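Local coordinates for 1,3-alpha-isomaltosidase (Kribbella flavida DSM 17836, PDB 5X3I), which hydrolyses the alpha-1,3-glucosidic linkages of the cyclic tetrasaccharide cyclobis-(1-6)-alpha-nigerosyl to give isomaltose, in the intracellular breakdown of this starch-derived sugar, at residues A[319-324]-A[609-614]; A[438-443]-A[473-478]; A[447-452]-A[500-505]. The protein carries 1 engineered substitution. All blocks are in the same frame, centred on the assembly; numbering follows the deposited sequence.

Contact 1: residues A[319-324]-A[609-614]; sequences DTHRDL and TPWHVA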
loop_
_atom_site.group_PDB
_atom_site.type_symbol
_atom_site.label_atom_id
_atom_site.label_comp_id
_atom_site.label_asym_id
_atom_site.label_seq_id
_atom_site.Cartn_x
_atom_site.Cartn_y
_atom_site.Cartn_z
ATOM N N ASP A 319 14.968 -24.754 -9.060
ATOM C CA ASP A 319 15.626 -26.055 -8.980
ATOM C C ASP A 319 16.227 -26.229 -7.587
ATOM O O ASP A 319 16.161 -27.307 -7.011
ATOM C CB ASP A 319 16.711 -26.215 -10.056
ATOM C CG ASP A 319 16.143 -26.569 -11.419
ATOM O OD1 ASP A 319 14.925 -26.737 -11.541
ATOM O OD2 ASP A 319 16.925 -26.688 -12.377
ATOM N N THR A 320 16.768 -25.149 -7.030
ATOM C CA THR A 320 17.362 -25.240 -5.705
ATOM C C THR A 320 16.286 -25.509 -4.650
ATOM O O THR A 320 16.492 -26.334 -3.771
ATOM C CB THR A 320 18.177 -23.977 -5.347
ATOM O OG1 THR A 320 19.279 -23.859 -6.254
ATOM C CG2 THR A 320 18.727 -24.083 -3.932
ATOM N N HIS A 321 15.137 -24.841 -4.761
ATOM C CA HIS A 321 13.994 -25.137 -3.899
ATOM C C HIS A 321 13.671 -26.627 -3.942
ATOM O O HIS A 321 13.486 -27.262 -2.905
ATOM C CB HIS A 321 12.751 -24.342 -4.322
ATOM C CG HIS A 321 12.480 -23.131 -3.481
ATOM N ND1 HIS A 321 11.793 -23.191 -2.287
ATOM C CD2 HIS A 321 12.789 -21.825 -3.671
ATOM C CE1 HIS A 321 11.698 -21.976 -1.775
ATOM N NE2 HIS A 321 12.293 -21.130 -2.595
ATOM N N ARG A 322 13.589 -27.172 -5.154
ATOM C CA ARG A 322 13.284 -28.588 -5.337
ATOM C C ARG A 322 14.353 -29.476 -4.705
ATOM O O ARG A 322 14.042 -30.399 -3.980
ATOM C CB ARG A 322 13.157 -28.937 -6.826
ATOM C CG ARG A 322 13.018 -30.441 -7.084
ATOM C CD ARG A 322 13.448 -30.824 -8.498
ATOM N NE ARG A 322 14.841 -30.490 -8.759
ATOM C CZ ARG A 322 15.362 -30.398 -9.977
ATOM N NH1 ARG A 322 14.600 -30.622 -11.045
ATOM N NH2 ARG A 322 16.640 -30.086 -10.132
ATOM N N ASP A 323 15.615 -29.186 -4.987
ATOM C CA ASP A 323 16.692 -30.055 -4.533
ATOM C C ASP A 323 16.865 -30.014 -3.015
ATOM O O ASP A 323 17.284 -30.996 -2.420
ATOM C CB ASP A 323 17.996 -29.695 -5.243
ATOM C CG ASP A 323 17.932 -29.965 -6.738
ATOM O OD1 ASP A 323 17.107 -30.789 -7.158
ATOM O OD2 ASP A 323 18.686 -29.336 -7.488
ATOM N N LEU A 324 16.500 -28.896 -2.384
ATOM C CA LEU A 324 16.574 -28.802 -0.928
ATOM C C LEU A 324 15.259 -29.213 -0.270
ATOM O O LEU A 324 15.109 -29.120 0.936
ATOM C CB LEU A 324 16.970 -27.387 -0.491
ATOM C CG LEU A 324 18.344 -26.894 -0.957
ATOM C CD1 LEU A 324 18.625 -25.453 -0.503
ATOM C CD2 LEU A 324 19.430 -27.818 -0.453
ATOM N N THR A 609 16.417 -15.972 -0.233
ATOM C CA THR A 609 16.232 -17.429 -0.207
ATOM C C THR A 609 16.806 -18.053 1.076
ATOM O O THR A 609 17.779 -17.566 1.628
ATOM C CB THR A 609 16.880 -18.113 -1.430
ATOM O OG1 THR A 609 18.303 -17.938 -1.395
ATOM C CG2 THR A 609 16.308 -17.552 -2.723
ATOM N N PRO A 610 16.185 -19.125 1.565
ATOM C CA PRO A 610 16.676 -19.763 2.794
ATOM C C PRO A 610 18.142 -20.180 2.687
ATOM O O PRO A 610 18.891 -20.024 3.647
ATOM C CB PRO A 610 15.776 -20.994 2.940
ATOM C CG PRO A 610 14.565 -20.681 2.166
ATOM C CD PRO A 610 14.981 -19.785 1.040
ATOM N N TRP A 611 18.553 -20.679 1.528
ATOM C CA TRP A 611 19.914 -21.161 1.381
ATOM C C TRP A 611 20.917 -20.028 1.264
ATOM O O TRP A 611 22.042 -20.158 1.733
ATOM C CB TRP A 611 20.043 -22.096 0.175
ATOM C CG TRP A 611 19.613 -21.519 -1.136
ATOM C CD1 TRP A 611 20.396 -20.882 -2.044
ATOM C CD2 TRP A 611 18.297 -21.560 -1.700
ATOM N NE1 TRP A 611 19.653 -20.515 -3.137
ATOM C CE2 TRP A 611 18.359 -20.917 -2.946
ATOM C CE3 TRP A 611 17.075 -22.076 -1.268
ATOM C CZ2 TRP A 611 17.246 -20.772 -3.762
ATOM C CZ3 TRP A 611 15.970 -21.925 -2.074
ATOM C CH2 TRP A 611 16.062 -21.283 -3.311
ATOM N N HIS A 612 20.535 -18.921 0.635
ATOM C CA HIS A 612 21.467 -17.802 0.575
ATOM C C HIS A 612 21.643 -17.171 1.948
ATOM O O HIS A 612 22.726 -16.704 2.288
ATOM C CB HIS A 612 21.032 -16.736 -0.414
ATOM C CG HIS A 612 22.042 -15.649 -0.576
ATOM N ND1 HIS A 612 23.300 -15.882 -1.086
ATOM C CD2 HIS A 612 22.003 -14.335 -0.257
ATOM C CE1 HIS A 612 23.985 -14.754 -1.092
ATOM N NE2 HIS A 612 23.220 -13.799 -0.598
ATOM N N VAL A 613 20.571 -17.153 2.729
ATOM C CA VAL A 613 20.651 -16.632 4.082
ATOM C C VAL A 613 21.575 -17.536 4.903
ATOM O O VAL A 613 22.428 -17.052 5.644
ATOM C CB VAL A 613 19.261 -16.526 4.739
ATOM C CG1 VAL A 613 19.389 -16.227 6.221
ATOM C CG2 VAL A 613 18.432 -15.440 4.052
ATOM N N ALA A 614 21.411 -18.847 4.741
ATOM C CA ALA A 614 22.283 -19.818 5.392
ATOM C C ALA A 614 23.728 -19.564 5.012
ATOM O O ALA A 614 24.598 -19.525 5.870
ATOM C CB ALA A 614 21.881 -21.242 5.026
#

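Contact 2: residues A[438-443]-A[473-478]; sequences ALMPDL and GEHAWG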
loop_
_atom_site.group_PDB
_atom_site.type_symbol
_atom_site.label_atom_id
_atom_site.label_comp_id
_atom_site.label_asym_id
_atom_site.label_seq_id
_atom_site.Cartn_x
_atom_site.Cartn_y
_atom_site.Cartn_z
ATOM N N ALA A 438 6.452 9.362 -16.697
ATOM C CA ALA A 438 5.654 8.309 -17.315
ATOM C C ALA A 438 4.174 8.680 -17.265
ATOM O O ALA A 438 3.732 9.300 -16.311
ATOM C CB ALA A 438 5.897 6.974 -16.620
ATOM N N LEU A 439 3.417 8.307 -18.293
ATOM C CA LEU A 439 1.958 8.483 -18.284
ATOM C C LEU A 439 1.271 7.426 -17.426
ATOM O O LEU A 439 1.796 6.334 -17.248
ATOM C CB LEU A 439 1.392 8.418 -19.704
ATOM C CG LEU A 439 2.176 9.199 -20.751
ATOM C CD1 LEU A 439 1.538 9.062 -22.105
ATOM C CD2 LEU A 439 2.267 10.661 -20.338
ATOM N N MET A 440 0.099 7.756 -16.902
ATOM C CA MET A 440 -0.728 6.791 -16.185
ATOM C C MET A 440 -1.926 6.413 -17.040
ATOM O O MET A 440 -2.670 7.289 -17.454
ATOM C CB MET A 440 -1.217 7.354 -14.843
ATOM C CG MET A 440 -0.144 7.591 -13.779
ATOM S SD MET A 440 -0.831 8.334 -12.269
ATOM C CE MET A 440 -1.605 6.917 -11.500
ATOM N N PRO A 441 -2.128 5.109 -17.301
ATOM C CA PRO A 441 -3.349 4.764 -18.036
ATOM C C PRO A 441 -4.565 5.106 -17.189
ATOM O O PRO A 441 -4.527 4.927 -15.978
ATOM C CB PRO A 441 -3.224 3.250 -18.253
ATOM C CG PRO A 441 -2.401 2.782 -17.114
ATOM C CD PRO A 441 -1.427 3.919 -16.799
ATOM N N ASP A 442 -5.646 5.558 -17.794
ATOM C CA ASP A 442 -6.742 5.957 -16.950
ATOM C C ASP A 442 -7.630 4.745 -16.774
ATOM O O ASP A 442 -8.533 4.496 -17.558
ATOM C CB ASP A 442 -7.487 7.116 -17.628
ATOM C CG ASP A 442 -8.599 7.703 -16.788
ATOM O OD1 ASP A 442 -9.012 7.112 -15.780
ATOM O OD2 ASP A 442 -9.082 8.778 -17.179
ATOM N N LEU A 443 -7.499 4.126 -15.613
ATOM C CA LEU A 443 -8.092 2.819 -15.370
ATOM C C LEU A 443 -9.435 3.029 -14.699
ATOM O O LEU A 443 -10.098 2.079 -14.311
ATOM C CB LEU A 443 -7.161 1.931 -14.533
ATOM C CG LEU A 443 -5.846 1.546 -15.234
ATOM C CD1 LEU A 443 -4.906 0.836 -14.293
ATOM C CD2 LEU A 443 -6.094 0.701 -16.496
ATOM N N GLY A 473 0.917 2.323 -8.265
ATOM C CA GLY A 473 -0.417 2.889 -8.305
ATOM C C GLY A 473 -0.629 4.133 -7.434
ATOM O O GLY A 473 -1.731 4.672 -7.391
ATOM N N GLU A 474 0.423 4.588 -6.755
ATOM C CA GLU A 474 0.355 5.772 -5.877
ATOM C C GLU A 474 0.747 7.059 -6.597
ATOM O O GLU A 474 0.900 8.092 -5.969
ATOM C CB GLU A 474 1.264 5.606 -4.655
ATOM C CG GLU A 474 1.123 4.281 -3.926
ATOM C CD GLU A 474 2.064 3.213 -4.471
ATOM O OE1 GLU A 474 2.676 3.441 -5.531
ATOM O OE2 GLU A 474 2.199 2.161 -3.816
ATOM N N HIS A 475 0.962 6.969 -7.904
ATOM C CA HIS A 475 1.723 7.974 -8.639
ATOM C C HIS A 475 0.982 9.275 -8.931
ATOM O O HIS A 475 1.604 10.234 -9.365
ATOM C CB HIS A 475 2.206 7.387 -9.971
ATOM C CG HIS A 475 2.602 5.944 -9.885
ATOM N ND1 HIS A 475 3.771 5.525 -9.289
ATOM C CD2 HIS A 475 1.967 4.819 -10.292
ATOM C CE1 HIS A 475 3.847 4.207 -9.348
ATOM N NE2 HIS A 475 2.763 3.755 -9.954
ATOM N N ALA A 476 -0.332 9.308 -8.732
ATOM C CA ALA A 476 -1.065 10.478 -9.178
ATOM C C ALA A 476 -1.012 11.560 -8.111
ATOM O O ALA A 476 -1.598 11.418 -7.052
ATOM C CB ALA A 476 -2.516 10.124 -9.488
ATOM N N TRP A 477 -0.348 12.658 -8.435
ATOM C CA TRP A 477 -0.357 13.830 -7.573
ATOM C C TRP A 477 -0.914 15.013 -8.340
ATOM O O TRP A 477 -0.321 15.460 -9.310
ATOM C CB TRP A 477 1.048 14.169 -7.069
ATOM C CG TRP A 477 1.662 13.184 -6.134
ATOM C CD1 TRP A 477 1.045 12.147 -5.496
ATOM C CD2 TRP A 477 3.031 13.143 -5.733
ATOM N NE1 TRP A 477 1.947 11.465 -4.723
ATOM C CE2 TRP A 477 3.175 12.061 -4.849
ATOM C CE3 TRP A 477 4.153 13.924 -6.033
ATOM C CZ2 TRP A 477 4.395 11.735 -4.267
ATOM C CZ3 TRP A 477 5.362 13.601 -5.449
ATOM C CH2 TRP A 477 5.473 12.520 -4.575
ATOM N N GLY A 478 -2.111 15.431 -7.962
ATOM C CA GLY A 478 -2.559 16.800 -8.073
ATOM C C GLY A 478 -4.048 16.844 -7.792
ATOM O O GLY A 478 -4.779 15.914 -8.133
#

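Contact 3: residues A[447-452]-A[500-505]; sequences RTRDWW and YARAFG. With SO4 (sulfate ion), chain I.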
loop_
_atom_site.group_PDB
_atom_site.type_symbol
_atom_site.label_atom_id
_atom_site.label_comp_id
_atom_site.label_asym_id
_atom_site.label_seq_id
_atom_site.Cartn_x
_atom_site.Cartn_y
_atom_site.Cartn_z
ATOM N N ARG A 447 -13.190 1.194 -20.995
ATOM C CA ARG A 447 -12.536 1.131 -22.301
ATOM C C ARG A 447 -11.015 1.154 -22.165
ATOM O O ARG A 447 -10.314 0.488 -22.913
ATOM C CB ARG A 447 -13.006 2.261 -23.234
ATOM C CG ARG A 447 -12.624 3.689 -22.825
ATOM C CD ARG A 447 -13.129 4.720 -23.833
ATOM N NE ARG A 447 -12.338 4.747 -25.060
ATOM C CZ ARG A 447 -11.292 5.540 -25.263
ATOM N NH1 ARG A 447 -10.635 5.491 -26.405
ATOM N NH2 ARG A 447 -10.904 6.389 -24.328
ATOM N N THR A 448 -10.503 1.922 -21.212
ATOM C CA THR A 448 -9.064 1.986 -21.028
ATOM C C THR A 448 -8.538 0.802 -20.208
ATOM O O THR A 448 -7.447 0.322 -20.473
ATOM C CB THR A 448 -8.662 3.314 -20.403
ATOM O OG1 THR A 448 -9.022 4.362 -21.305
ATOM C CG2 THR A 448 -7.169 3.379 -20.165
ATOM N N ARG A 449 -9.303 0.332 -19.226
ATOM C CA ARG A 449 -8.946 -0.909 -18.555
ATOM C C ARG A 449 -8.802 -2.019 -19.615
ATOM O O ARG A 449 -7.813 -2.736 -19.607
ATOM C CB ARG A 449 -9.967 -1.299 -17.476
ATOM C CG ARG A 449 -9.951 -0.375 -16.231
ATOM C CD ARG A 449 -10.665 -0.969 -15.034
ATOM N NE ARG A 449 -12.096 -1.164 -15.247
ATOM C CZ ARG A 449 -13.037 -0.262 -14.974
ATOM N NH1 ARG A 449 -12.703 0.935 -14.480
ATOM N NH2 ARG A 449 -14.312 -0.550 -15.208
ATOM N N ASP A 450 -9.755 -2.094 -20.544
ATOM C CA ASP A 450 -9.690 -3.031 -21.674
ATOM C C ASP A 450 -8.420 -2.853 -22.504
ATOM O O ASP A 450 -7.693 -3.811 -22.733
ATOM C CB ASP A 450 -10.895 -2.873 -22.608
ATOM C CG ASP A 450 -12.192 -3.360 -21.996
ATOM O OD1 ASP A 450 -12.190 -3.920 -20.891
ATOM O OD2 ASP A 450 -13.227 -3.180 -22.647
ATOM N N TRP A 451 -8.191 -1.627 -22.966
ATOM C CA TRP A 451 -7.053 -1.314 -23.829
ATOM C C TRP A 451 -5.715 -1.636 -23.173
ATOM O O TRP A 451 -4.858 -2.264 -23.779
ATOM C CB TRP A 451 -7.086 0.163 -24.236
ATOM C CG TRP A 451 -6.061 0.527 -25.266
ATOM C CD1 TRP A 451 -6.159 0.348 -26.615
ATOM C CD2 TRP A 451 -4.793 1.137 -25.035
ATOM N NE1 TRP A 451 -5.031 0.806 -27.235
ATOM C CE2 TRP A 451 -4.173 1.294 -26.289
ATOM C CE3 TRP A 451 -4.117 1.564 -23.893
ATOM C CZ2 TRP A 451 -2.918 1.863 -26.430
ATOM C CZ3 TRP A 451 -2.866 2.132 -24.036
ATOM C CH2 TRP A 451 -2.281 2.279 -25.294
ATOM N N TRP A 452 -5.548 -1.205 -21.930
ATOM C CA TRP A 452 -4.310 -1.435 -21.190
ATOM C C TRP A 452 -4.034 -2.929 -20.956
ATOM O O TRP A 452 -2.945 -3.415 -21.238
ATOM C CB TRP A 452 -4.355 -0.714 -19.839
ATOM C CG TRP A 452 -3.075 -0.772 -19.059
ATOM C CD1 TRP A 452 -2.832 -1.499 -17.942
ATOM C CD2 TRP A 452 -1.876 -0.043 -19.330
ATOM N NE1 TRP A 452 -1.550 -1.275 -17.498
ATOM C CE2 TRP A 452 -0.943 -0.388 -18.341
ATOM C CE3 TRP A 452 -1.503 0.867 -20.317
ATOM C CZ2 TRP A 452 0.347 0.150 -18.306
ATOM C CZ3 TRP A 452 -0.214 1.390 -20.290
ATOM C CH2 TRP A 452 0.690 1.031 -19.289
ATOM N N TYR A 500 -6.844 -0.129 -10.487
ATOM C CA TYR A 500 -5.669 -0.819 -11.008
ATOM C C TYR A 500 -5.716 -2.317 -10.696
ATOM O O TYR A 500 -5.645 -3.128 -11.595
ATOM C CB TYR A 500 -4.407 -0.167 -10.434
ATOM C CG TYR A 500 -3.074 -0.828 -10.708
ATOM C CD1 TYR A 500 -2.780 -1.416 -11.932
ATOM C CD2 TYR A 500 -2.075 -0.796 -9.744
ATOM C CE1 TYR A 500 -1.538 -1.984 -12.164
ATOM C CE2 TYR A 500 -0.848 -1.361 -9.964
ATOM C CZ TYR A 500 -0.569 -1.946 -11.168
ATOM O OH TYR A 500 0.679 -2.481 -11.357
ATOM N N ALA A 501 -5.871 -2.656 -9.426
ATOM C CA ALA A 501 -6.075 -4.032 -9.006
ATOM C C ALA A 501 -7.241 -4.699 -9.742
ATOM O O ALA A 501 -7.110 -5.810 -10.274
ATOM C CB ALA A 501 -6.305 -4.088 -7.504
ATOM N N ARG A 502 -8.375 -4.015 -9.749
ATOM C CA ARG A 502 -9.591 -4.491 -10.387
ATOM C C ARG A 502 -9.359 -4.787 -11.874
ATOM O O ARG A 502 -9.851 -5.784 -12.395
ATOM C CB ARG A 502 -10.713 -3.455 -10.206
ATOM C CG ARG A 502 -12.049 -3.798 -10.854
ATOM C CD ARG A 502 -12.219 -3.098 -12.197
ATOM N NE ARG A 502 -13.499 -3.405 -12.817
ATOM C CZ ARG A 502 -14.610 -2.695 -12.659
ATOM N NH1 ARG A 502 -15.724 -3.070 -13.275
ATOM N NH2 ARG A 502 -14.614 -1.614 -11.894
ATOM N N ALA A 503 -8.621 -3.910 -12.548
ATOM C CA ALA A 503 -8.369 -4.081 -13.974
ATOM C C ALA A 503 -7.656 -5.408 -14.248
ATOM O O ALA A 503 -8.032 -6.132 -15.146
ATOM C CB ALA A 503 -7.567 -2.932 -14.522
ATOM N N PHE A 504 -6.630 -5.728 -13.472
ATOM C CA PHE A 504 -5.922 -6.972 -13.737
ATOM C C PHE A 504 -6.661 -8.187 -13.164
ATOM O O PHE A 504 -6.583 -9.284 -13.732
ATOM C CB PHE A 504 -4.477 -6.858 -13.257
ATOM C CG PHE A 504 -3.628 -6.062 -14.219
ATOM C CD1 PHE A 504 -3.001 -6.683 -15.290
ATOM C CD2 PHE A 504 -3.541 -4.681 -14.114
ATOM C CE1 PHE A 504 -2.270 -5.950 -16.218
ATOM C CE2 PHE A 504 -2.811 -3.952 -15.047
ATOM C CZ PHE A 504 -2.168 -4.592 -16.088
ATOM N N GLY A 505 -7.434 -7.980 -12.103
ATOM C CA GLY A 505 -8.366 -9.001 -11.648
ATOM C C GLY A 505 -9.293 -9.420 -12.782
ATOM O O GLY A 505 -9.469 -10.613 -13.052
HETATM S S SO4 I . -18.219 -0.553 -11.972
HETATM O O1 SO4 I . -18.119 -1.822 -11.263
HETATM O O2 SO4 I . -17.941 -0.750 -13.390
HETATM O O3 SO4 I . -19.560 -0.001 -11.804
HETATM O O4 SO4 I . -17.254 0.375 -11.407
#

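Contact 1: residues A[319-324]-A[609-614]
A single indole, that of Trp611, makes every close contact between these two helix ends, meeting Thr320 with a face, His321 with an edge and Leu324 with its root. No hydrogen bond passes between the segments. The methyl CG2 of Thr320 is set squarely over the six-membered ring of Trp611, 3.4 Å from its centroid and 15° off the ring normal, a CH-pi contact with the nearest ring carbon, CE2, at 3.3 Å from CG2. What aims the methyl is the threonine's first torsion: CG2 lies anti to the backbone N, while OG1 is turned back to the carbonyl of Ala316, which gives the polar branch a partner within its own helix and presents the apolar one to the indole. The other face of Trp611 has Thr609 OG1 above it near the rim, the same oxygen that accepts from His612 N at 3.2 Å and N-caps helix 610-617. The far rim of the indole points at the imidazole face of His321, an offset edge-to-face (T-shaped) pair with planes at 85° and centroids 5.0 Å apart; CH2 of Trp611 comes to 3.3 Å from CD2 of His321. The imidazole is probably held in this orientation by hydrogen bonds of ND1 with the carbonyl of Ile326 and of NE2 with the hydroxyl of Tyr594. Leu324 completes the set, its CD1 lying obliquely 3.7 Å from CB of Trp611. Helix 622-650 packs on helix 610-617, Phe626 against Pro610 and Val622 against Val613. The whole joins the end of helix 311-323, after the first barrel strand, to the start of helix 610-617, after the last, in the outer layer of the family 31 TIM barrel.

Contact 2: residues A[438-443]-A[473-478]
Met440 reaches across to the backbone and side chains of His475 and Ala476 with the end of its thioether alone. Its CG stands anti to the carbonyl carbon (chi1 -67°) and chi2 is extended, which carries the sulfur straight out from the 438-443 loop; the chain then bends at chi3, 77°, laying CE alongside the opposite backbone. It touches Ala476 with two atoms, SD at 3.7 Å and CE at 3.9 Å from CB of Ala476. SD also lies 3.7 Å from the amide N of Ala476. His475 meets the sulfur with its CB, at 3.9 Å from SD, while its imidazole has the methyl CE of Met440 near its plane, at an edge. The ring turns back along its own loop, with NE2 of His475 2.9 Å from Gly473 N. Tyr496 of helix 496-510 also packs on Met440. Next to His475 is Glu474, probably an active-site residue, salt-bridged to Arg520; the His475 side chain lies about 7 Å from that of Ala471, the engineered replacement at the inferred nucleophile position. With no hydrogen bond between the segments, a pliable, apolar thioether joins the two loops mainly through van der Waals contact, near the probable catalytic centre.

Contact 3: residues A[447-452]-A[500-505]
Helices 446-454 and 496-510 of the TIM-barrel domain pack here with their segment axes 9.8 Å apart, crossing at -60°. The backbones come closest at Arg449 and Ala503, where CD of Arg449 rests 3.7 Å from CB of Ala503. Beyond this methyl the two arginines stack: the guanidinium of Arg449 lies flat on that of Arg502, planes 17° apart, with NH2 of Arg449 over its centre, 3.3 Å from CZ of Arg502. A bend at chi2 turns Arg502 into this position. The acceptors around them probably ease the like charges: O2 of a sulfate ion, probably from the crystallisation liquor, accepts from NH1 of Arg502 at 3.2 Å, and Asp506 takes NE. Arg449 gives NH1 to the carbonyl of Leu443 and NH2 to Gln446. A methionine in place of Arg449 would probably leave that Leu443 carbonyl without its donor and the Arg502 guanidinium without the flat group that covers one face. CZ of Phe504 comes 3.7 Å from NE1 of Trp452, rim to rim with planes at 88°. Helix 446-454 precedes strand 467-470 and helix 496-510 follows it; their packing is part of the helical layer outside the (beta/alpha)8 barrel, Phe504 touching Thr470 of that strand.

In the fold
All three contacts fall within the family 31 TIM-barrel domain, whose eight parallel strands run in chain order. Contact 1 closes the longest loop, from helix 311-323 to helix 610-617, and contacts 2 and 3 are nested inside it; its centre lies about 38 Å from that of contact 2 and about 36 Å from that of contact 3, and it touches neither. Contacts 2 and 3 instead alternate along the chain, their centres about 13 Å apart, and meet directly: Pro441 packs on Trp452 and Leu443 on Tyr500. Thus the loop bearing Glu474, after strand 467-470, is linked through 438-443 to the helices beside it, whereas contact 1 joins early and late barrel helices away from the probable catalytic residues.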